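2-keto-3-deoxygluconate kinase (Thermotoga maritima, PDB 2AFB) probably phosphorylates the sugar acid 2-keto-3-deoxygluconate, as a carbohydrate kinase of the pfkB family. Local coordinates at residues Asp29-Ile33 with Glu103-Arg109; Tyr233-Glu238 with Val266-Glu270; Phe294-Tyr300 with Phe314-Ser319. One frame throughout, in Å; residues are numbered along the deposited sequence.

Contact 1. Residues Asp29-Ile33 with Glu103-Arg109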
loop_
_atom_site.group_PDB
_atom_site.type_symbol
_atom_site.label_atom_id
_atom_site.label_comp_id
_atom_site.label_asym_id
_atom_site.label_seq_id
_atom_site.Cartn_x
_atom_site.Cartn_y
_atom_site.Cartn_z
ATOM N N ASP A 29 7.524 -6.873 3.310
ATOM C CA ASP A 29 6.947 -7.743 4.351
ATOM C C ASP A 29 7.448 -9.193 4.329
ATOM O O ASP A 29 6.712 -10.148 4.686
ATOM C CB ASP A 29 5.431 -7.747 4.224
ATOM C CG ASP A 29 4.829 -6.364 4.371
ATOM O OD1 ASP A 29 5.290 -5.590 5.279
ATOM O OD2 ASP A 29 3.873 -6.065 3.599
ATOM N N HIS A 30 8.714 -9.360 3.997
ATOM C CA HIS A 30 9.344 -10.664 3.982
ATOM C C HIS A 30 8.764 -11.611 2.922
ATOM O O HIS A 30 9.043 -12.774 2.948
ATOM C CB HIS A 30 9.284 -11.321 5.357
ATOM C CG HIS A 30 10.112 -10.641 6.392
ATOM N ND1 HIS A 30 11.465 -10.417 6.223
ATOM C CD2 HIS A 30 9.797 -10.168 7.622
ATOM C CE1 HIS A 30 11.942 -9.813 7.298
ATOM N NE2 HIS A 30 10.957 -9.655 8.164
ATOM N N LYS A 31 8.029 -11.070 1.959
ATOM C CA LYS A 31 7.645 -11.774 0.759
ATOM C C LYS A 31 8.840 -12.147 -0.091
ATOM O O LYS A 31 9.880 -11.485 -0.108
ATOM C CB LYS A 31 6.606 -10.990 -0.058
ATOM C CG LYS A 31 5.169 -10.908 0.574
ATOM C CD LYS A 31 4.183 -9.912 -0.254
ATOM C CE LYS A 31 2.873 -10.576 -0.878
ATOM N NZ LYS A 31 2.175 -9.857 -2.149
ATOM N N ARG A 32 8.703 -13.307 -0.737
ATOM C CA ARG A 32 9.647 -13.757 -1.717
ATOM C C ARG A 32 9.271 -13.191 -3.093
ATOM O O ARG A 32 8.169 -12.780 -3.338
ATOM C CB ARG A 32 9.719 -15.298 -1.738
ATOM C CG ARG A 32 10.072 -15.873 -0.403
ATOM C CD ARG A 32 10.698 -17.260 -0.440
ATOM N NE ARG A 32 11.992 -17.198 -1.063
ATOM C CZ ARG A 32 12.784 -18.255 -1.264
ATOM N NH1 ARG A 32 12.416 -19.485 -0.923
ATOM N NH2 ARG A 32 13.936 -18.069 -1.869
ATOM N N ILE A 33 10.247 -13.138 -3.964
ATOM C CA ILE A 33 10.055 -12.607 -5.301
ATOM C C ILE A 33 8.891 -13.270 -6.001
ATOM O O ILE A 33 8.056 -12.597 -6.598
ATOM C CB ILE A 33 11.364 -12.713 -6.135
ATOM C CG1 ILE A 33 12.408 -11.755 -5.535
ATOM C CG2 ILE A 33 11.077 -12.406 -7.614
ATOM C CD1 ILE A 33 13.980 -12.086 -5.785
ATOM N N GLU A 103 15.527 -10.279 -1.413
ATOM C CA GLU A 103 14.541 -10.872 -0.531
ATOM C C GLU A 103 15.111 -10.750 0.828
ATOM O O GLU A 103 16.166 -11.315 1.119
ATOM C CB GLU A 103 14.319 -12.339 -0.789
ATOM C CG GLU A 103 13.613 -12.681 -2.076
ATOM C CD GLU A 103 13.441 -14.205 -2.282
ATOM O OE1 GLU A 103 14.241 -15.005 -1.699
ATOM O OE2 GLU A 103 12.529 -14.590 -3.053
ATOM N N ILE A 104 14.411 -10.031 1.686
ATOM C CA ILE A 104 14.863 -9.864 3.058
ATOM C C ILE A 104 14.404 -11.077 3.893
ATOM O O ILE A 104 13.179 -11.374 4.009
ATOM C CB ILE A 104 14.338 -8.557 3.663
ATOM C CG1 ILE A 104 14.870 -7.390 2.825
ATOM C CG2 ILE A 104 14.753 -8.437 5.123
ATOM C CD1 ILE A 104 14.259 -6.079 3.188
ATOM N N GLY A 105 15.389 -11.767 4.457
ATOM C CA GLY A 105 15.110 -13.036 5.116
ATOM C C GLY A 105 14.589 -12.853 6.559
ATOM O O GLY A 105 14.446 -11.753 7.077
ATOM N N ALA A 106 14.362 -13.964 7.202
ATOM C CA ALA A 106 13.881 -13.968 8.538
ATOM C C ALA A 106 14.250 -15.281 9.120
ATOM O O ALA A 106 14.121 -16.341 8.465
ATOM C CB ALA A 106 12.355 -13.770 8.555
ATOM N N SER A 107 14.702 -15.201 10.367
ATOM C CA SER A 107 14.975 -16.339 11.165
ATOM C C SER A 107 15.891 -17.295 10.332
ATOM O O SER A 107 16.911 -16.855 9.835
ATOM C CB SER A 107 13.666 -16.952 11.675
ATOM O OG SER A 107 13.937 -17.957 12.674
ATOM N N GLN A 108 15.523 -18.566 10.157
ATOM C CA GLN A 108 16.413 -19.518 9.433
ATOM C C GLN A 108 16.476 -19.327 7.924
ATOM O O GLN A 108 17.260 -20.018 7.257
ATOM C CB GLN A 108 16.014 -20.955 9.751
ATOM C CG GLN A 108 16.409 -21.392 11.159
ATOM C CD GLN A 108 15.522 -20.855 12.269
ATOM O OE1 GLN A 108 14.357 -20.532 12.054
ATOM N NE2 GLN A 108 16.064 -20.816 13.482
ATOM N N ARG A 109 15.612 -18.450 7.375
ATOM C CA ARG A 109 15.637 -18.158 5.939
ATOM C C ARG A 109 16.542 -16.969 5.635
ATOM O O ARG A 109 16.195 -15.848 5.940
ATOM C CB ARG A 109 14.234 -17.937 5.360
ATOM C CG ARG A 109 14.278 -17.781 3.801
ATOM C CD ARG A 109 12.927 -17.901 3.130
ATOM N NE ARG A 109 11.951 -16.900 3.596
ATOM C CZ ARG A 109 11.863 -15.640 3.182
ATOM N NH1 ARG A 109 12.677 -15.154 2.261
ATOM N NH2 ARG A 109 10.910 -14.869 3.664
HETATM O O HOH W 1 11.990 -12.398 1.747
HETATM O O HOH W 2 11.542 -9.440 1.068
#
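Glu-103 and Arg-32 form a salt bridge between two loops of the small four-stranded sheet, which matches the lid of pfkB-family (ribokinase-like) kinases. Segment 29-33 joins strands 22-26 and 38-44. Segment 103-109 leads from strand 99-103 toward strand 112-116 and makes a type II' turn from Ala-106 to Arg-109. Glu-103 buries the most surface, and its carboxylate serves two partners. OE1 uses its syn lone pair for Arg-32 NH2 at 3.1 Å, close to the guanidinium plane. Arg-32 NE adds weak bonds to both oxygens. The two flat groups are turned 65° against each other. OE2 turns its anti lone pair to the backbone N of Ile-33 at 2.9 Å. Replaced by an alanine, Glu-103 would probably leave Ile-33 N without this acceptor and Arg-32 to rely on its partners in a second subunit, Glu-336 and Val-331 O.

His-30 holds the other end. Its ND1 donates to Ile-104 O at 3.0 Å. The bond is nearly straight (171°) and lies in the ring plane, but it comes from above the carbonyl plane. Ala-106 CB sits over the ring centre in a CH-pi contact, 4.2 Å from the centroid. Between these ends, one face of the Arg-109 guanidinium covers Arg-32 CG, with NH1 3.8 Å from that carbon. Arg-109 NH2 makes a weak, bent bond to His-30 O; its stronger partner is Thr-324 O of the second subunit. Arg-109 NH1 donates to a water at 2.9 Å, and Ile-104 N donates to a second water at 3.0 Å.

Contact 2. Residues Tyr233-Glu238 with Val266-Glu270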
loop_
_atom_site.group_PDB
_atom_site.type_symbol
_atom_site.label_atom_id
_atom_site.label_comp_id
_atom_site.label_asym_id
_atom_site.label_seq_id
_atom_site.Cartn_x
_atom_site.Cartn_y
_atom_site.Cartn_z
ATOM N N TYR A 233 42.335 -11.553 16.467
ATOM C CA TYR A 233 42.027 -10.415 15.612
ATOM C C TYR A 233 43.078 -9.328 15.713
ATOM O O TYR A 233 43.421 -8.699 14.716
ATOM C CB TYR A 233 40.610 -9.847 15.896
ATOM C CG TYR A 233 39.499 -10.572 15.133
ATOM C CD1 TYR A 233 39.209 -10.253 13.808
ATOM C CD2 TYR A 233 38.749 -11.584 15.738
ATOM C CE1 TYR A 233 38.213 -10.909 13.122
ATOM C CE2 TYR A 233 37.757 -12.255 15.039
ATOM C CZ TYR A 233 37.500 -11.906 13.737
ATOM O OH TYR A 233 36.506 -12.562 13.069
ATOM N N ALA A 234 43.612 -9.127 16.912
ATOM C CA ALA A 234 44.714 -8.197 17.101
ATOM C C ALA A 234 45.944 -8.628 16.319
ATOM O O ALA A 234 46.581 -7.794 15.683
ATOM C CB ALA A 234 45.053 -8.049 18.563
ATOM N N LYS A 235 46.248 -9.924 16.368
ATOM C CA LYS A 235 47.390 -10.512 15.641
ATOM C C LYS A 235 47.250 -10.402 14.099
ATOM O O LYS A 235 48.224 -10.081 13.392
ATOM C CB LYS A 235 47.552 -11.977 16.077
ATOM C CG LYS A 235 48.731 -12.764 15.511
ATOM C CD LYS A 235 48.875 -14.080 16.339
ATOM C CE LYS A 235 49.483 -15.258 15.549
ATOM N NZ LYS A 235 50.940 -15.180 15.436
ATOM N N ILE A 236 46.056 -10.655 13.581
ATOM C CA ILE A 236 45.814 -10.518 12.139
ATOM C C ILE A 236 46.092 -9.059 11.709
ATOM O O ILE A 236 46.689 -8.810 10.667
ATOM C CB ILE A 236 44.392 -10.933 11.770
ATOM C CG2 ILE A 236 44.143 -10.811 10.299
ATOM N N ALA A 237 45.690 -8.092 12.524
ATOM C CA ALA A 237 45.821 -6.679 12.128
ATOM C C ALA A 237 47.278 -6.216 12.153
ATOM O O ALA A 237 47.689 -5.364 11.343
ATOM C CB ALA A 237 44.982 -5.807 13.032
ATOM N N GLU A 238 48.049 -6.755 13.105
ATOM C CA GLU A 238 49.465 -6.525 13.134
ATOM C C GLU A 238 50.110 -7.051 11.889
ATOM O O GLU A 238 50.917 -6.356 11.272
ATOM C CB GLU A 238 50.143 -7.221 14.307
ATOM C CG GLU A 238 49.722 -6.728 15.641
ATOM C CD GLU A 238 50.555 -7.296 16.751
ATOM O OE1 GLU A 238 51.767 -7.022 16.751
ATOM O OE2 GLU A 238 49.990 -7.990 17.626
ATOM N N VAL A 266 33.020 -4.178 16.423
ATOM C CA VAL A 266 34.132 -3.849 15.502
ATOM C C VAL A 266 35.417 -3.701 16.239
ATOM O O VAL A 266 35.423 -3.634 17.480
ATOM C CB VAL A 266 33.880 -2.544 14.686
ATOM C CG1 VAL A 266 32.526 -2.638 13.962
ATOM C CG2 VAL A 266 33.984 -1.247 15.623
HETATM N N MSE A 267 36.512 -3.717 15.471
HETATM C CA MSE A 267 37.799 -3.431 16.013
HETATM C C MSE A 267 38.467 -2.374 15.177
HETATM O O MSE A 267 38.449 -2.450 13.960
HETATM C CB MSE A 267 38.677 -4.669 16.021
HETATM C CG MSE A 267 40.024 -4.442 16.694
HETATM SE SE MSE A 267 41.435 -5.670 15.970
HETATM C CE MSE A 267 41.427 -5.068 14.078
ATOM N N VAL A 268 39.116 -1.431 15.839
ATOM C CA VAL A 268 39.963 -0.478 15.148
ATOM C C VAL A 268 41.348 -0.708 15.644
ATOM O O VAL A 268 41.594 -0.674 16.840
ATOM C CB VAL A 268 39.491 0.968 15.404
ATOM C CG1 VAL A 268 40.544 1.990 15.014
ATOM C CG2 VAL A 268 38.186 1.209 14.650
ATOM N N PHE A 269 42.281 -0.921 14.723
ATOM C CA PHE A 269 43.702 -1.114 15.097
ATOM C C PHE A 269 44.532 0.044 14.565
ATOM O O PHE A 269 44.595 0.257 13.365
ATOM C CB PHE A 269 44.221 -2.434 14.524
ATOM C CG PHE A 269 45.651 -2.776 14.905
ATOM C CD1 PHE A 269 46.714 -2.339 14.135
ATOM C CD2 PHE A 269 45.912 -3.586 16.002
ATOM C CE1 PHE A 269 48.039 -2.700 14.470
ATOM C CE2 PHE A 269 47.203 -3.937 16.358
ATOM C CZ PHE A 269 48.277 -3.464 15.603
ATOM N N GLU A 270 45.133 0.811 15.462
ATOM C CA GLU A 270 46.035 1.883 15.066
ATOM C C GLU A 270 47.029 2.144 16.187
ATOM O O GLU A 270 46.817 1.707 17.319
ATOM C CB GLU A 270 45.290 3.149 14.566
ATOM C CG GLU A 270 44.238 3.716 15.460
ATOM C CD GLU A 270 43.400 4.887 14.825
ATOM O OE1 GLU A 270 43.110 4.906 13.599
ATOM O OE2 GLU A 270 43.001 5.795 15.589
#
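Ala-237 and Phe-269 meet where helix 230-244 packs on the large mixed sheet of the ribokinase-like alpha/beta fold. The strand is 261-270, one of the antiparallel strands toward one end of that sheet. Over the segments in contact, the helix and strand axes come within 9.3 Å and their directions differ by 42°. Met-267 and Phe-269 both point toward the helix, as expected of alternate residues in a strand.

The aromatic contact is a CH-pi interaction. Ala-237 CB stands over one face of the Phe-269 ring, 4.0 Å from the centroid and 26° off the ring normal. It is set toward the rim, and its nearest ring atom is Phe-269 CG at 3.6 Å. The ring reaches the helix because its CG is anti to the backbone N (chi1 -177°). The backbone N of Glu-238 lies over the same face, while its hydrogen bond goes to Ala-234 O within the helix. At the far end of the ring, Glu-238 CG touches Phe-269 CZ at 3.6 Å, at the exposed side of the contact.

The remaining apolar contacts come from Met-267, which is a selenomethionine. Its chain bends at the last torsion. This brings CE within 3.8 Å of Ala-237 CB, so the alanine methyl meets both strand side chains. The selenium also lies against Tyr-233 CB. Pro-274 of strand 273-283 touches Ala-234, Met-267 and Phe-269, and Ile-251 of strand 248-255 touches Tyr-233 and Met-267.

Contacts to the helix backbone complete the joint. They are van der Waals contacts of carbon or selenium with carbonyl oxygens. Ala-234 O lies obliquely to the phenyl ring, 4.0 Å from Phe-269 CE2. The selenium of Met-267 rests 3.8 Å from Tyr-233 O.

Contact 3. Residues Phe294-Tyr300 with Phe314-Ser319; sequences FAGALIY and FAAAAS
Ala-297 and Ala-315 meet methyl to methyl at the centre of a roughly antiparallel helix pair. Helix 290-304, which begins within the GAGD motif of pfkB-family kinases, packs here on helix 308-322. The axes of the two segments lie 8.2 Å apart, and their directions differ by 148°. Small side chains permit this closeness. Both alanines point toward the opposite helix. Ala-297 CB also presses on the backbone, in a tight 3.5 Å contact with Ala-315 CA.

Large rings close the two ends. Phe-294 has CG anti to its own N (chi1 170°) and brings CD1 obliquely to within 3.6 Å of Ala-315 CB. At the other end, the Tyr-300 and Phe-314 rings lie near parallel, their planes 28° apart. They are slid so far that they barely overlap, and contact is made by Tyr-300 CD2 on Phe-314 CE2 at 3.8 Å. The edge of the Phe-314 ring faces Ala-297 CB.

Ser-319 CB packs against Phe-294 N. The buried hydroxyl turns back along its own helix and also bonds Trp-264 NE1. Ser-319 OG donates to Ala-315 O at 2.8 Å, and that oxygen also accepts a bond from Ser-319 N.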
loop_
_atom_site.group_PDB
_atom_site.type_symbol
_atom_site.label_atom_id
_atom_site.label_comp_id
_atom_site.label_asym_id
_atom_site.label_seq_id
_atom_site.Cartn_x
_atom_site.Cartn_y
_atom_site.Cartn_z
ATOM N N PHE A 294 29.835 1.311 8.725
ATOM C CA PHE A 294 31.070 1.157 9.514
ATOM C C PHE A 294 32.197 1.951 8.852
ATOM O O PHE A 294 32.841 2.735 9.483
ATOM C CB PHE A 294 31.474 -0.314 9.682
ATOM C CG PHE A 294 32.861 -0.494 10.289
ATOM C CD1 PHE A 294 33.117 -0.108 11.575
ATOM C CD2 PHE A 294 33.902 -1.006 9.537
ATOM C CE1 PHE A 294 34.418 -0.209 12.129
ATOM C CE2 PHE A 294 35.194 -1.136 10.066
ATOM C CZ PHE A 294 35.439 -0.740 11.377
ATOM N N ALA A 295 32.424 1.681 7.576
ATOM C CA ALA A 295 33.454 2.336 6.774
ATOM C C ALA A 295 33.328 3.849 6.760
ATOM O O ALA A 295 34.328 4.552 6.929
ATOM C CB ALA A 295 33.420 1.818 5.338
ATOM N N GLY A 296 32.106 4.315 6.528
ATOM C CA GLY A 296 31.712 5.726 6.636
ATOM C C GLY A 296 32.070 6.326 7.960
ATOM O O GLY A 296 32.714 7.396 8.078
ATOM N N ALA A 297 31.684 5.618 8.991
ATOM C CA ALA A 297 31.947 6.129 10.335
ATOM C C ALA A 297 33.458 6.133 10.659
ATOM O O ALA A 297 34.001 7.045 11.336
ATOM C CB ALA A 297 31.161 5.311 11.346
ATOM N N LEU A 298 34.162 5.128 10.168
ATOM C CA LEU A 298 35.608 5.070 10.435
ATOM C C LEU A 298 36.346 6.204 9.705
ATOM O O LEU A 298 37.275 6.847 10.267
ATOM C CB LEU A 298 36.164 3.709 10.034
ATOM C CG LEU A 298 37.635 3.466 10.363
ATOM C CD1 LEU A 298 37.908 3.589 11.839
ATOM C CD2 LEU A 298 38.016 2.095 9.840
ATOM N N ILE A 299 35.892 6.501 8.484
ATOM C CA ILE A 299 36.445 7.607 7.699
ATOM C C ILE A 299 36.149 8.929 8.414
ATOM O O ILE A 299 37.038 9.783 8.586
ATOM C CB ILE A 299 35.835 7.644 6.321
ATOM C CG1 ILE A 299 36.338 6.451 5.517
ATOM C CG2 ILE A 299 36.165 8.905 5.600
ATOM C CD1 ILE A 299 35.507 6.192 4.265
ATOM N N TYR A 300 34.887 9.086 8.798
ATOM C CA TYR A 300 34.439 10.267 9.510
ATOM C C TYR A 300 35.310 10.448 10.742
ATOM O O TYR A 300 35.860 11.508 10.917
ATOM C CB TYR A 300 32.950 10.188 9.895
ATOM C CG TYR A 300 32.463 11.391 10.639
ATOM C CD1 TYR A 300 32.315 12.622 10.002
ATOM C CD2 TYR A 300 32.201 11.333 12.009
ATOM C CE1 TYR A 300 31.871 13.754 10.710
ATOM C CE2 TYR A 300 31.783 12.464 12.710
ATOM C CZ TYR A 300 31.616 13.656 12.046
ATOM O OH TYR A 300 31.196 14.758 12.752
ATOM N N PHE A 314 32.109 4.743 18.141
ATOM C CA PHE A 314 31.282 5.533 17.245
ATOM C C PHE A 314 30.923 4.714 15.998
ATOM O O PHE A 314 29.760 4.649 15.581
ATOM C CB PHE A 314 32.021 6.798 16.824
ATOM C CG PHE A 314 31.192 7.746 16.010
ATOM C CD1 PHE A 314 30.455 8.763 16.640
ATOM C CD2 PHE A 314 31.198 7.676 14.619
ATOM C CE1 PHE A 314 29.709 9.637 15.888
ATOM C CE2 PHE A 314 30.442 8.548 13.878
ATOM C CZ PHE A 314 29.717 9.538 14.509
ATOM N N ALA A 315 31.922 4.099 15.378
ATOM C CA ALA A 315 31.645 3.307 14.170
ATOM C C ALA A 315 30.831 2.029 14.433
ATOM O O ALA A 315 30.003 1.658 13.624
ATOM C CB ALA A 315 32.919 2.975 13.452
ATOM N N ALA A 316 31.090 1.332 15.527
ATOM C CA ALA A 316 30.185 0.228 15.949
ATOM C C ALA A 316 28.745 0.733 16.157
ATOM O O ALA A 316 27.786 0.155 15.641
ATOM C CB ALA A 316 30.718 -0.444 17.232
ATOM N N ALA A 317 28.586 1.811 16.910
ATOM C CA ALA A 317 27.258 2.397 17.127
ATOM C C ALA A 317 26.488 2.706 15.822
ATOM O O ALA A 317 25.309 2.342 15.663
ATOM C CB ALA A 317 27.369 3.616 17.990
ATOM N N ALA A 318 27.166 3.351 14.906
ATOM C CA ALA A 318 26.599 3.783 13.615
ATOM C C ALA A 318 26.176 2.643 12.733
ATOM O O ALA A 318 25.114 2.684 12.143
ATOM C CB ALA A 318 27.591 4.665 12.847
ATOM N N SER A 319 27.012 1.636 12.656
ATOM C CA SER A 319 26.776 0.498 11.834
ATOM C C SER A 319 25.768 -0.455 12.485
ATOM O O SER A 319 24.967 -1.025 11.789
ATOM C CB SER A 319 28.105 -0.202 11.443
ATOM O OG SER A 319 28.823 -0.655 12.574
#

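Contacts 2 and 3 belong to the large alpha/beta part of the fold, while contact 1 joins loops of the small sheet. Contact 3 is the most central and fully buried. Contact 2 lies further out and has an exposed edge. The two share strand 261-270: Met-267 and Phe-269 face helix 230-244, whereas Val-266 and Val-268 pack on Phe-294 and Leu-298 of helix 290-304. Contact 1 is about 14 Å from contact 3 at the nearest atoms and touches neither. It is also buried, but partly by neighbouring subunits. Its chemistry is accordingly different, with charges, waters and subunit bonds where contacts 2 and 3 rely on methyls and rings.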